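Local coordinates for KLLA0C04147p (Kluyveromyces lactis, PDB 5WVR), which probably binds sterols and carries them between membranes, this piece being the C-terminal lipid-binding domain of an OSBP-family protein, here holding cholesterol, at residues 70-75 and 118-123; 185-190 and 200-205; 263-268 and 286-291; 276-281 and 312-317. One frame throughout, in Å; residues are numbered along the deposited sequence.

Contact 1. Residues 70-75 and 118-123. With CLR (cholesterol), chain B.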
# COMPACT_ATOMS: atom_id res chain seq x y z
N THR A 70 1.07 13.27 -2.41
CA THR A 70 1.70 12.01 -2.12
C THR A 70 1.96 11.32 -3.44
O THR A 70 1.26 11.57 -4.43
CB THR A 70 0.81 11.12 -1.24
OG1 THR A 70 -0.42 10.85 -1.93
CG2 THR A 70 0.50 11.85 0.08
N SER A 71 2.98 10.47 -3.47
CA SER A 71 3.21 9.60 -4.61
C SER A 71 2.39 8.32 -4.49
O SER A 71 2.06 7.87 -3.39
CB SER A 71 4.69 9.24 -4.70
OG SER A 71 4.92 8.58 -5.91
N LEU A 72 2.05 7.73 -5.63
CA LEU A 72 1.56 6.36 -5.65
C LEU A 72 2.48 5.44 -4.87
O LEU A 72 2.01 4.48 -4.25
CB LEU A 72 1.43 5.85 -7.10
CG LEU A 72 0.11 5.22 -7.52
CD1 LEU A 72 -0.24 4.00 -6.62
CD2 LEU A 72 -0.96 6.27 -7.46
N LEU A 73 3.78 5.73 -4.86
CA LEU A 73 4.73 4.93 -4.07
C LEU A 73 4.38 4.96 -2.59
O LEU A 73 4.55 3.95 -1.89
CB LEU A 73 6.15 5.44 -4.28
CG LEU A 73 6.59 5.39 -5.74
CD1 LEU A 73 8.07 5.80 -5.91
CD2 LEU A 73 6.32 3.99 -6.32
N GLN A 74 3.92 6.10 -2.09
CA GLN A 74 3.58 6.25 -0.68
C GLN A 74 2.17 5.79 -0.37
O GLN A 74 1.93 5.30 0.74
CB GLN A 74 3.76 7.72 -0.27
CG GLN A 74 5.21 8.15 -0.45
CD GLN A 74 5.44 9.66 -0.47
OE1 GLN A 74 4.69 10.42 -1.08
NE2 GLN A 74 6.51 10.07 0.16
N ARG A 75 1.21 5.95 -1.30
CA ARG A 75 -0.10 5.35 -1.08
C ARG A 75 0.01 3.84 -0.88
O ARG A 75 -0.67 3.26 -0.02
CB ARG A 75 -1.03 5.66 -2.26
CG ARG A 75 -1.48 7.09 -2.35
CD ARG A 75 -2.03 7.57 -1.05
NE ARG A 75 -3.35 7.02 -0.79
CZ ARG A 75 -4.48 7.63 -1.15
NH1 ARG A 75 -4.44 8.80 -1.76
NH2 ARG A 75 -5.64 7.08 -0.88
N ALA A 118 -8.67 12.39 -4.91
CA ALA A 118 -7.63 13.22 -5.52
C ALA A 118 -6.63 12.28 -6.16
O ALA A 118 -6.52 11.12 -5.77
CB ALA A 118 -6.95 14.13 -4.50
N LYS A 119 -5.93 12.79 -7.16
CA LYS A 119 -4.96 11.98 -7.90
C LYS A 119 -3.61 12.05 -7.20
O LYS A 119 -3.12 13.16 -6.95
CB LYS A 119 -4.85 12.49 -9.33
CG LYS A 119 -3.78 11.84 -10.18
CD LYS A 119 -3.71 12.53 -11.54
CE LYS A 119 -2.36 12.35 -12.23
NZ LYS A 119 -2.32 13.09 -13.53
N PRO A 120 -3.01 10.93 -6.79
CA PRO A 120 -1.64 11.00 -6.27
C PRO A 120 -0.67 11.25 -7.41
O PRO A 120 -0.99 11.06 -8.58
CB PRO A 120 -1.40 9.60 -5.65
CG PRO A 120 -2.72 8.96 -5.58
CD PRO A 120 -3.58 9.58 -6.67
N PHE A 121 0.52 11.70 -7.06
CA PHE A 121 1.52 11.88 -8.11
C PHE A 121 1.83 10.54 -8.77
O PHE A 121 1.92 9.49 -8.11
CB PHE A 121 2.79 12.53 -7.57
CG PHE A 121 2.73 14.04 -7.51
CD1 PHE A 121 2.07 14.68 -6.48
CD2 PHE A 121 3.34 14.81 -8.48
CE1 PHE A 121 2.01 16.06 -6.42
CE2 PHE A 121 3.30 16.19 -8.42
CZ PHE A 121 2.62 16.82 -7.40
N ASN A 122 1.94 10.58 -10.07
CA ASN A 122 2.35 9.48 -10.92
C ASN A 122 3.87 9.43 -10.86
O ASN A 122 4.55 10.35 -11.33
CB ASN A 122 1.74 9.71 -12.31
CG ASN A 122 2.11 8.64 -13.31
OD1 ASN A 122 2.17 8.93 -14.51
ND2 ASN A 122 2.40 7.43 -12.86
N PRO A 123 4.43 8.41 -10.22
CA PRO A 123 5.87 8.42 -9.96
C PRO A 123 6.66 8.41 -11.24
O PRO A 123 6.28 7.77 -12.22
CB PRO A 123 6.08 7.12 -9.16
CG PRO A 123 4.76 6.88 -8.52
CD PRO A 123 3.75 7.31 -9.52
C1 CLR B . -5.96 1.74 -2.58
C2 CLR B . -5.13 0.74 -1.77
C3 CLR B . -4.12 0.02 -2.66
C4 CLR B . -3.16 1.05 -3.27
C5 CLR B . -3.95 2.16 -3.98
C6 CLR B . -3.59 2.52 -5.27
C7 CLR B . -4.22 3.48 -6.06
C8 CLR B . -5.15 4.40 -5.26
C9 CLR B . -6.00 3.60 -4.26
C10 CLR B . -5.12 2.83 -3.26
C11 CLR B . -7.05 4.49 -3.57
C12 CLR B . -7.89 5.30 -4.57
C13 CLR B . -7.00 6.13 -5.49
C14 CLR B . -6.08 5.15 -6.22
C15 CLR B . -5.40 6.06 -7.24
C16 CLR B . -6.62 6.79 -7.81
C17 CLR B . -7.70 6.71 -6.72
C18 CLR B . -6.21 7.19 -4.71
C19 CLR B . -4.54 3.78 -2.21
C20 CLR B . -8.42 8.05 -6.52
C21 CLR B . -9.58 7.88 -5.54
C22 CLR B . -8.94 8.57 -7.87
C23 CLR B . -9.01 10.10 -7.94
C24 CLR B . -9.17 10.61 -9.37
C25 CLR B . -9.23 12.14 -9.46
C26 CLR B . -10.52 12.68 -8.84
C27 CLR B . -9.10 12.62 -10.91
O1 CLR B . -3.37 -0.92 -1.89
O HOH W 1 -6.40 10.28 -2.99
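Pro120 and Pro123 pack against the first turn of helix 72-77, which opens with a capping box of Ser71 and Gln74 in this OSBP-family lipid-binding domain. Leu72, Arg75 and Pro120 border the cholesterol, while Leu73 packs on Pro123. Leu72 spans both prolines: the side chains of Leu72 and Pro120 cross at a slant, Leu72 CD2 lying 3.7 Å from Pro120 CG, while Leu72 CB rests on Pro123 CD. The other branch, Leu72 CD1, reaches the cholesterol, 3.9 Å from C6. Leu73 and Pro123 slide past each other in opposite directions, with Leu73 CG 3.6 Å from Pro123 CG. Arg75 lies at about a right angle to Pro120; bends at chi2 (-51°) and chi3 (-75°) fold the chain back until C18 of the sterol stands over one guanidinium face. The charge itself pairs with Glu68.

Backbone bonds fix this arrangement as a short parallel bridge. Phe121 N donates to Thr70 O at 2.7 Å, and Leu72 N to Phe121 O at 3.0 Å with an angle of 167°. In the capping box Ser71 N gives a nearly straight bond to Gln74 OE1 at 2.9 Å, whereas the capping bond from Leu73 N to Ser71 OG is weak. At the guanidinium edge a water accepts from Arg75 NH1 at 2.7 Å and lies 2.9 Å from Ala118 O.

Contact 2. Residues 185-190 and 200-205; sequences LWYLTI and LYTYKK. With CLR (cholesterol), chain B.
Lys205 is stretched out beyond CG, with chi2 to chi4 all close to 180°, which carries CG through NZ along the indole face of Trp186. The indole is set by a chi1 of -66°, which puts its CG beside the backbone N and opposite the carbonyl carbon. Lys205 NZ then stands over the six-membered ring in a cation-pi contact, 3.6 Å from the centroid, and Lys205 CE makes a CH-pi contact 3.8 Å from the centroid of the five-membered ring. The ammonium also donates to cholesterol O1 at 2.8 Å and forms a salt bridge with Asp79, so the sterol hydroxyl, a carboxylate and an aromatic face share one cation. With an alanine at Trp186, the lysine chain would probably lose its supporting face and, though Asp79 could still hold NZ, be freer to turn away from the sterol hydroxyl.

Trp186 CB presses on one face of the Tyr203 ring, 4.0 Å from its centroid; the five-membered ring and the phenol, tilted 29° to each other, are displaced with little overlap. At the far end Ile190 CG1 meets the edge of Tyr201, 3.6 Å from CE1.

The backbones form an antiparallel hairpin in which Trp186-Tyr203 and Leu188-Tyr201 are hydrogen-bonded pairs. Strands 161-173 and 219-230 flank the hairpin. Helix 95-108 packs against the face of Leu188, Tyr201 and Tyr203, while Tyr187 on the other face stacks with Phe164.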
# COMPACT_ATOMS: atom_id res chain seq x y z
N LEU A 185 -0.06 -9.32 -8.17
CA LEU A 185 -0.19 -10.28 -7.08
C LEU A 185 0.59 -9.81 -5.85
O LEU A 185 1.67 -9.21 -5.97
CB LEU A 185 0.34 -11.65 -7.52
CG LEU A 185 0.09 -12.87 -6.63
CD1 LEU A 185 -1.38 -13.19 -6.59
CD2 LEU A 185 0.88 -14.07 -7.15
N TRP A 186 0.05 -10.09 -4.67
CA TRP A 186 0.68 -9.67 -3.42
C TRP A 186 1.09 -10.88 -2.58
O TRP A 186 0.35 -11.85 -2.45
CB TRP A 186 -0.23 -8.72 -2.64
CG TRP A 186 -0.37 -7.44 -3.43
CD1 TRP A 186 -1.29 -7.18 -4.38
CD2 TRP A 186 0.51 -6.30 -3.39
NE1 TRP A 186 -1.08 -5.93 -4.92
CE2 TRP A 186 0.02 -5.37 -4.33
CE3 TRP A 186 1.64 -5.96 -2.63
CZ2 TRP A 186 0.63 -4.13 -4.54
CZ3 TRP A 186 2.25 -4.72 -2.84
CH2 TRP A 186 1.74 -3.84 -3.80
N TYR A 187 2.29 -10.81 -2.02
CA TYR A 187 2.92 -11.92 -1.31
C TYR A 187 3.13 -11.54 0.14
O TYR A 187 3.82 -10.55 0.44
CB TYR A 187 4.25 -12.30 -1.96
CG TYR A 187 4.19 -12.84 -3.38
CD1 TYR A 187 3.95 -12.00 -4.46
CD2 TYR A 187 4.42 -14.19 -3.63
CE1 TYR A 187 3.91 -12.49 -5.78
CE2 TYR A 187 4.41 -14.70 -4.93
CZ TYR A 187 4.16 -13.84 -6.00
OH TYR A 187 4.12 -14.33 -7.30
N LEU A 188 2.57 -12.33 1.05
CA LEU A 188 2.71 -12.06 2.47
C LEU A 188 3.25 -13.32 3.13
O LEU A 188 2.56 -14.36 3.16
CB LEU A 188 1.38 -11.63 3.08
CG LEU A 188 1.43 -10.79 4.35
CD1 LEU A 188 0.13 -10.05 4.52
CD2 LEU A 188 1.68 -11.72 5.54
N THR A 189 4.46 -13.21 3.67
CA THR A 189 5.19 -14.28 4.32
C THR A 189 5.12 -14.07 5.83
O THR A 189 5.34 -12.95 6.30
CB THR A 189 6.65 -14.27 3.86
OG1 THR A 189 6.73 -14.72 2.50
CG2 THR A 189 7.53 -15.17 4.73
N ILE A 190 4.81 -15.15 6.57
CA ILE A 190 4.78 -15.14 8.03
C ILE A 190 5.82 -16.14 8.53
O ILE A 190 5.94 -17.24 7.98
CB ILE A 190 3.38 -15.48 8.57
CG1 ILE A 190 2.33 -14.47 8.10
CG2 ILE A 190 3.41 -15.52 10.12
CD1 ILE A 190 2.36 -13.14 8.85
N LEU A 200 3.72 -18.83 3.11
CA LEU A 200 3.38 -17.82 2.11
C LEU A 200 1.88 -17.72 1.88
O LEU A 200 1.20 -18.73 1.67
CB LEU A 200 4.07 -18.12 0.77
CG LEU A 200 3.55 -17.25 -0.38
CD1 LEU A 200 3.89 -15.79 -0.12
CD2 LEU A 200 4.08 -17.73 -1.73
N TYR A 201 1.37 -16.48 1.93
CA TYR A 201 0.02 -16.11 1.53
C TYR A 201 0.08 -15.25 0.27
O TYR A 201 0.93 -14.37 0.16
CB TYR A 201 -0.68 -15.31 2.61
CG TYR A 201 -0.79 -16.00 3.94
CD1 TYR A 201 0.21 -15.87 4.91
CD2 TYR A 201 -1.90 -16.78 4.25
CE1 TYR A 201 0.11 -16.49 6.15
CE2 TYR A 201 -2.02 -17.41 5.47
CZ TYR A 201 -1.01 -17.27 6.42
OH TYR A 201 -1.16 -17.91 7.63
N THR A 202 -0.83 -15.48 -0.66
CA THR A 202 -0.98 -14.59 -1.79
C THR A 202 -2.45 -14.20 -1.95
O THR A 202 -3.35 -14.95 -1.57
CB THR A 202 -0.44 -15.22 -3.09
OG1 THR A 202 -1.13 -16.42 -3.39
CG2 THR A 202 1.04 -15.52 -2.95
N TYR A 203 -2.66 -13.00 -2.50
CA TYR A 203 -3.97 -12.45 -2.79
C TYR A 203 -3.80 -11.30 -3.77
O TYR A 203 -2.68 -10.84 -4.02
CB TYR A 203 -4.68 -11.96 -1.52
CG TYR A 203 -4.03 -10.74 -0.90
CD1 TYR A 203 -2.92 -10.86 -0.08
CD2 TYR A 203 -4.53 -9.45 -1.15
CE1 TYR A 203 -2.31 -9.74 0.47
CE2 TYR A 203 -3.93 -8.32 -0.60
CZ TYR A 203 -2.83 -8.48 0.21
OH TYR A 203 -2.23 -7.39 0.77
N LYS A 204 -4.92 -10.88 -4.33
CA LYS A 204 -5.00 -9.66 -5.10
C LYS A 204 -5.93 -8.69 -4.39
O LYS A 204 -6.83 -9.09 -3.64
CB LYS A 204 -5.48 -9.89 -6.54
CG LYS A 204 -4.47 -10.64 -7.39
CD LYS A 204 -4.73 -10.45 -8.86
CE LYS A 204 -3.75 -11.29 -9.69
NZ LYS A 204 -3.98 -11.13 -11.15
N LYS A 205 -5.67 -7.38 -4.58
CA LYS A 205 -6.40 -6.34 -3.88
C LYS A 205 -7.77 -6.16 -4.54
O LYS A 205 -7.96 -6.50 -5.72
CB LYS A 205 -5.58 -5.05 -3.91
CG LYS A 205 -4.29 -5.18 -3.12
CD LYS A 205 -3.48 -3.87 -3.18
CE LYS A 205 -2.40 -3.90 -2.11
NZ LYS A 205 -1.40 -2.82 -2.32
C1 CLR B . -5.96 1.74 -2.58
C2 CLR B . -5.13 0.74 -1.77
C3 CLR B . -4.12 0.02 -2.66
C4 CLR B . -3.16 1.05 -3.27
C5 CLR B . -3.95 2.16 -3.98
C6 CLR B . -3.59 2.52 -5.27
C7 CLR B . -4.22 3.48 -6.06
C8 CLR B . -5.15 4.40 -5.26
C9 CLR B . -6.00 3.60 -4.26
C10 CLR B . -5.12 2.83 -3.26
C11 CLR B . -7.05 4.49 -3.57
C12 CLR B . -7.89 5.30 -4.57
C13 CLR B . -7.00 6.13 -5.49
C14 CLR B . -6.08 5.15 -6.22
C15 CLR B . -5.40 6.06 -7.24
C16 CLR B . -6.62 6.79 -7.81
C17 CLR B . -7.70 6.71 -6.72
C18 CLR B . -6.21 7.19 -4.71
C19 CLR B . -4.54 3.78 -2.21
C20 CLR B . -8.42 8.05 -6.52
C21 CLR B . -9.58 7.88 -5.54
C22 CLR B . -8.94 8.57 -7.87
C23 CLR B . -9.01 10.10 -7.94
C24 CLR B . -9.17 10.61 -9.37
C25 CLR B . -9.23 12.14 -9.46
C26 CLR B . -10.52 12.68 -8.84
C27 CLR B . -9.10 12.62 -10.91
O1 CLR B . -3.37 -0.92 -1.89

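Contact 3. Residues 263-268 and 286-291; sequences GGKEWI and NSLEEM
Lys265 and Ile268, near the start of strand 265-272, reach across to the loop 286-291, which holds an ST turn at Ser287; residues 287-291 run at 15° to 265-268. The contact joins the start of an inner antiparallel strand, with a classic beta bulge where Glu266 and Trp267 face Val258, to the loop after the next strand.

Hydrogen bonding centres on Lys265. Its CG is opposite the backbone N (chi1 -176°) and the chain bends at chi3, bringing the ammonium up to two loop carbonyls. NZ donates to Glu289 O at 2.9 Å, approaching from 47° above the carbonyl plane, and more weakly to Ser287 O at 3.3 Å. In the ST turn, Glu289 N donates to Ser287 OG at 3.0 Å. A methionine replacing Lys265 would probably leave the Glu289 and Ser287 carbonyls without this shared donor and let the loop shift.

Electrostatics add little by direct contact: Glu290 OE2 stays 5.0 Å from Lys265 NZ, a separation that could still be mildly favourable.

Van der Waals contact falls to Ile268. Its CD1 lies against the carboxylate end of Glu289, the two side chains meeting nearly at right angles, and touches the backbone carbonyl carbon of Glu290. The apolar contact is Ile268 CG1 on Met291 SD, 4.1 Å away.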
# COMPACT_ATOMS: atom_id res chain seq x y z
N GLY A 263 -11.93 -27.43 3.54
CA GLY A 263 -13.17 -26.73 3.32
C GLY A 263 -13.96 -26.41 4.56
O GLY A 263 -15.08 -25.90 4.45
N GLY A 264 -13.41 -26.69 5.74
CA GLY A 264 -14.11 -26.43 6.98
C GLY A 264 -14.12 -24.96 7.35
O GLY A 264 -13.06 -24.36 7.56
N LYS A 265 -15.31 -24.37 7.44
CA LYS A 265 -15.42 -22.98 7.85
C LYS A 265 -14.97 -22.82 9.29
O LYS A 265 -15.64 -23.30 10.21
CB LYS A 265 -16.86 -22.47 7.69
CG LYS A 265 -16.96 -20.99 8.01
CD LYS A 265 -18.34 -20.44 7.76
CE LYS A 265 -18.64 -20.36 6.29
NZ LYS A 265 -20.00 -19.82 6.10
N GLU A 266 -13.83 -22.16 9.51
CA GLU A 266 -13.26 -22.03 10.84
C GLU A 266 -13.58 -20.69 11.49
O GLU A 266 -13.79 -20.65 12.71
CB GLU A 266 -11.74 -22.21 10.78
CG GLU A 266 -11.27 -23.58 10.27
CD GLU A 266 -10.80 -24.50 11.41
OE1 GLU A 266 -11.22 -24.26 12.57
OE2 GLU A 266 -9.99 -25.43 11.16
N TRP A 267 -13.62 -19.61 10.72
CA TRP A 267 -13.86 -18.27 11.25
C TRP A 267 -14.64 -17.45 10.24
O TRP A 267 -14.56 -17.69 9.04
CB TRP A 267 -12.56 -17.52 11.54
CG TRP A 267 -11.54 -18.23 12.32
CD1 TRP A 267 -10.60 -19.08 11.84
CD2 TRP A 267 -11.30 -18.09 13.72
NE1 TRP A 267 -9.79 -19.51 12.87
CE2 TRP A 267 -10.20 -18.92 14.03
CE3 TRP A 267 -11.91 -17.35 14.74
CZ2 TRP A 267 -9.71 -19.04 15.34
CZ3 TRP A 267 -11.42 -17.46 16.03
CH2 TRP A 267 -10.33 -18.30 16.32
N ILE A 268 -15.37 -16.47 10.75
CA ILE A 268 -15.99 -15.44 9.91
C ILE A 268 -15.72 -14.09 10.55
O ILE A 268 -15.51 -13.97 11.76
CB ILE A 268 -17.50 -15.66 9.72
CG1 ILE A 268 -18.21 -15.78 11.07
CG2 ILE A 268 -17.74 -16.87 8.86
CD1 ILE A 268 -19.72 -15.85 10.97
N ASN A 286 -19.38 -27.05 8.75
CA ASN A 286 -20.25 -27.01 7.59
C ASN A 286 -21.25 -25.87 7.60
O ASN A 286 -22.04 -25.75 6.65
CB ASN A 286 -21.00 -28.34 7.46
CG ASN A 286 -20.15 -29.41 6.80
OD1 ASN A 286 -19.46 -29.14 5.82
ND2 ASN A 286 -20.18 -30.61 7.35
N SER A 287 -21.25 -25.02 8.62
CA SER A 287 -22.19 -23.91 8.68
C SER A 287 -22.00 -22.99 7.47
O SER A 287 -20.89 -22.85 6.93
CB SER A 287 -21.98 -23.14 9.98
OG SER A 287 -22.73 -21.93 10.02
N LEU A 288 -23.09 -22.37 7.02
CA LEU A 288 -23.01 -21.32 6.02
C LEU A 288 -23.28 -19.94 6.64
O LEU A 288 -23.48 -18.96 5.92
CB LEU A 288 -23.95 -21.60 4.84
CG LEU A 288 -23.85 -20.81 3.52
CD1 LEU A 288 -24.70 -19.54 3.41
CD2 LEU A 288 -22.41 -20.45 3.20
N GLU A 289 -23.26 -19.85 7.97
CA GLU A 289 -23.39 -18.55 8.60
C GLU A 289 -22.29 -17.60 8.12
O GLU A 289 -21.12 -17.98 8.01
CB GLU A 289 -23.33 -18.67 10.11
CG GLU A 289 -23.48 -17.33 10.78
CD GLU A 289 -23.07 -17.35 12.23
OE1 GLU A 289 -22.96 -16.24 12.80
OE2 GLU A 289 -22.88 -18.46 12.78
N GLU A 290 -22.68 -16.36 7.84
CA GLU A 290 -21.74 -15.28 7.56
C GLU A 290 -21.99 -14.15 8.54
O GLU A 290 -22.94 -14.16 9.32
CB GLU A 290 -21.86 -14.78 6.12
CG GLU A 290 -21.34 -15.76 5.11
CD GLU A 290 -21.90 -15.50 3.73
OE1 GLU A 290 -22.41 -14.38 3.51
OE2 GLU A 290 -21.85 -16.43 2.89
N MET A 291 -21.11 -13.16 8.49
CA MET A 291 -21.08 -12.17 9.55
C MET A 291 -22.27 -11.23 9.42
O MET A 291 -22.53 -10.68 8.35
CB MET A 291 -19.76 -11.39 9.52
CG MET A 291 -19.41 -10.73 10.85
SD MET A 291 -18.91 -11.89 12.14
CE MET A 291 -18.16 -10.79 13.32

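Contact 4. Residues 276-281 and 312-317; sequences SVSAKK and GTRFNV
The Phe315 ring carries Ala279 over one face: CB makes a CH-pi contact 4.2 Å from the ring centroid, and the carbonyl O also lies over that face, 3.2 Å from Phe315 CD1. At the ring edge, in plane, is Thr313 O from two residues earlier in the chain. A chi1 of 54° places Phe315 CG between the backbone N and the carbonyl carbon, and this turns the ring in beneath Ala279. The second flat group, the guanidinium of Arg314, has Ser278 CB at its edge, 3.8 Å from NE.

Polar and charged side chains gather on the face of Ser278, Lys280, Arg314 and Asn316. Ser278 OG donates weakly to Asn316 OD1. Lys280 curls at chi3 and chi4, which brings CE into aliphatic contact with Arg314 CG at 3.6 Å, while NZ donates in the carbonyl plane to Gly312 O at 3.3 Å. Gly312 itself has a positive phi (102°), a conformation in which a side chain would collide with the previous carbonyl oxygen, calling for glycine. A water accepts from Lys281 N at 3.0 Å and, weakly, from Gly312 N.

Between the backbones, Ala279 and Phe315 form a hydrogen-bonded pair, with Phe315 N donating to Ala279 O at 2.9 Å; Val317 N donates to Val277 O in turn. Helix 95-108 packs through Leu100 on Ala279 and Phe315, and through Ile104 on Val277 and Val317. Such an antiparallel pair, with a polar face and an apolar face turned to a helix, is consistent with the incomplete beta barrel of OSBP-related lipid-binding domains.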
# COMPACT_ATOMS: atom_id res chain seq x y z
N SER A 276 -14.50 -0.54 11.62
CA SER A 276 -13.99 -1.62 12.46
C SER A 276 -14.43 -2.96 11.88
O SER A 276 -15.43 -3.05 11.18
CB SER A 276 -14.47 -1.50 13.92
OG SER A 276 -15.88 -1.69 13.99
N VAL A 277 -13.65 -3.99 12.18
CA VAL A 277 -14.00 -5.36 11.80
C VAL A 277 -13.94 -6.22 13.05
O VAL A 277 -13.02 -6.08 13.86
CB VAL A 277 -13.08 -5.92 10.69
CG1 VAL A 277 -13.20 -7.44 10.61
CG2 VAL A 277 -13.46 -5.31 9.35
N SER A 278 -14.93 -7.11 13.19
CA SER A 278 -15.03 -8.10 14.26
C SER A 278 -15.06 -9.50 13.67
O SER A 278 -15.36 -9.68 12.48
CB SER A 278 -16.29 -7.89 15.10
OG SER A 278 -16.20 -6.69 15.83
N ALA A 279 -14.81 -10.50 14.52
CA ALA A 279 -14.70 -11.89 14.07
C ALA A 279 -15.23 -12.86 15.13
O ALA A 279 -15.39 -12.52 16.31
CB ALA A 279 -13.25 -12.24 13.71
N LYS A 280 -15.48 -14.09 14.70
CA LYS A 280 -15.92 -15.13 15.62
C LYS A 280 -15.51 -16.51 15.10
O LYS A 280 -15.38 -16.73 13.89
CB LYS A 280 -17.45 -15.08 15.82
CG LYS A 280 -18.24 -15.64 14.65
CD LYS A 280 -19.60 -14.96 14.49
CE LYS A 280 -20.34 -14.86 15.80
NZ LYS A 280 -20.95 -16.17 16.15
N LYS A 281 -15.33 -17.43 16.04
CA LYS A 281 -15.03 -18.81 15.70
C LYS A 281 -16.29 -19.50 15.21
O LYS A 281 -17.34 -19.41 15.86
CB LYS A 281 -14.45 -19.55 16.91
CG LYS A 281 -14.01 -21.00 16.61
CD LYS A 281 -12.66 -21.01 15.91
CE LYS A 281 -12.30 -22.39 15.33
NZ LYS A 281 -13.23 -22.83 14.26
N GLY A 312 -16.92 -19.14 20.16
CA GLY A 312 -17.98 -18.65 19.31
C GLY A 312 -18.46 -17.25 19.63
O GLY A 312 -19.34 -16.75 18.92
N THR A 313 -17.95 -16.62 20.68
CA THR A 313 -18.26 -15.23 20.95
C THR A 313 -17.48 -14.32 20.02
O THR A 313 -16.43 -14.69 19.47
CB THR A 313 -17.94 -14.84 22.40
OG1 THR A 313 -16.52 -14.69 22.54
CG2 THR A 313 -18.43 -15.90 23.36
N ARG A 314 -17.98 -13.10 19.87
CA ARG A 314 -17.39 -12.14 18.96
C ARG A 314 -16.27 -11.37 19.63
O ARG A 314 -16.35 -11.02 20.81
CB ARG A 314 -18.44 -11.16 18.46
CG ARG A 314 -19.36 -11.77 17.44
CD ARG A 314 -19.69 -10.78 16.33
NE ARG A 314 -19.38 -9.39 16.68
CZ ARG A 314 -20.21 -8.60 17.35
NH1 ARG A 314 -19.85 -7.34 17.61
NH2 ARG A 314 -21.38 -9.06 17.77
N PHE A 315 -15.22 -11.10 18.86
CA PHE A 315 -14.11 -10.30 19.34
C PHE A 315 -13.71 -9.26 18.30
O PHE A 315 -13.70 -9.54 17.10
CB PHE A 315 -12.91 -11.19 19.71
CG PHE A 315 -12.47 -12.13 18.61
CD1 PHE A 315 -13.13 -13.32 18.39
CD2 PHE A 315 -11.36 -11.83 17.82
CE1 PHE A 315 -12.72 -14.20 17.40
CE2 PHE A 315 -10.94 -12.70 16.83
CZ PHE A 315 -11.62 -13.90 16.63
N ASN A 316 -13.39 -8.05 18.76
CA ASN A 316 -12.86 -7.04 17.85
C ASN A 316 -11.49 -7.47 17.34
O ASN A 316 -10.76 -8.22 18.00
CB ASN A 316 -12.76 -5.68 18.54
CG ASN A 316 -14.13 -5.06 18.84
OD1 ASN A 316 -15.06 -5.14 18.04
ND2 ASN A 316 -14.23 -4.39 19.99
N VAL A 317 -11.14 -7.02 16.14
CA VAL A 317 -9.84 -7.34 15.58
C VAL A 317 -9.15 -6.07 15.09
O VAL A 317 -7.93 -5.94 15.17
CB VAL A 317 -9.97 -8.37 14.44
CG1 VAL A 317 -8.62 -8.57 13.75
CG2 VAL A 317 -10.46 -9.69 14.98
O HOH W 2 -15.47 -16.87 18.94

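From the N terminus, contact 1 comes first: it closes a loop of 42 residues, just over half helical, between 70-75 and 118-123. Contact 2 then closes a short hairpin turn between strands 178-190 and 199-211. These two follow in series and do not touch, their nearest atoms about 7 Å apart, yet both meet the same cholesterol. Contacts 3 and 4 come later and cross: 276-281 lies between the segments of contact 3, and 286-291 between those of contact 4. They touch directly, through a probable backbone bond from Lys280 N to Ile268 O, the Glu266-Lys281 salt bridge and Met291 packing on Arg314. Together they tie strands 265-272, 276-281 and 314-319 to the loop between the last two.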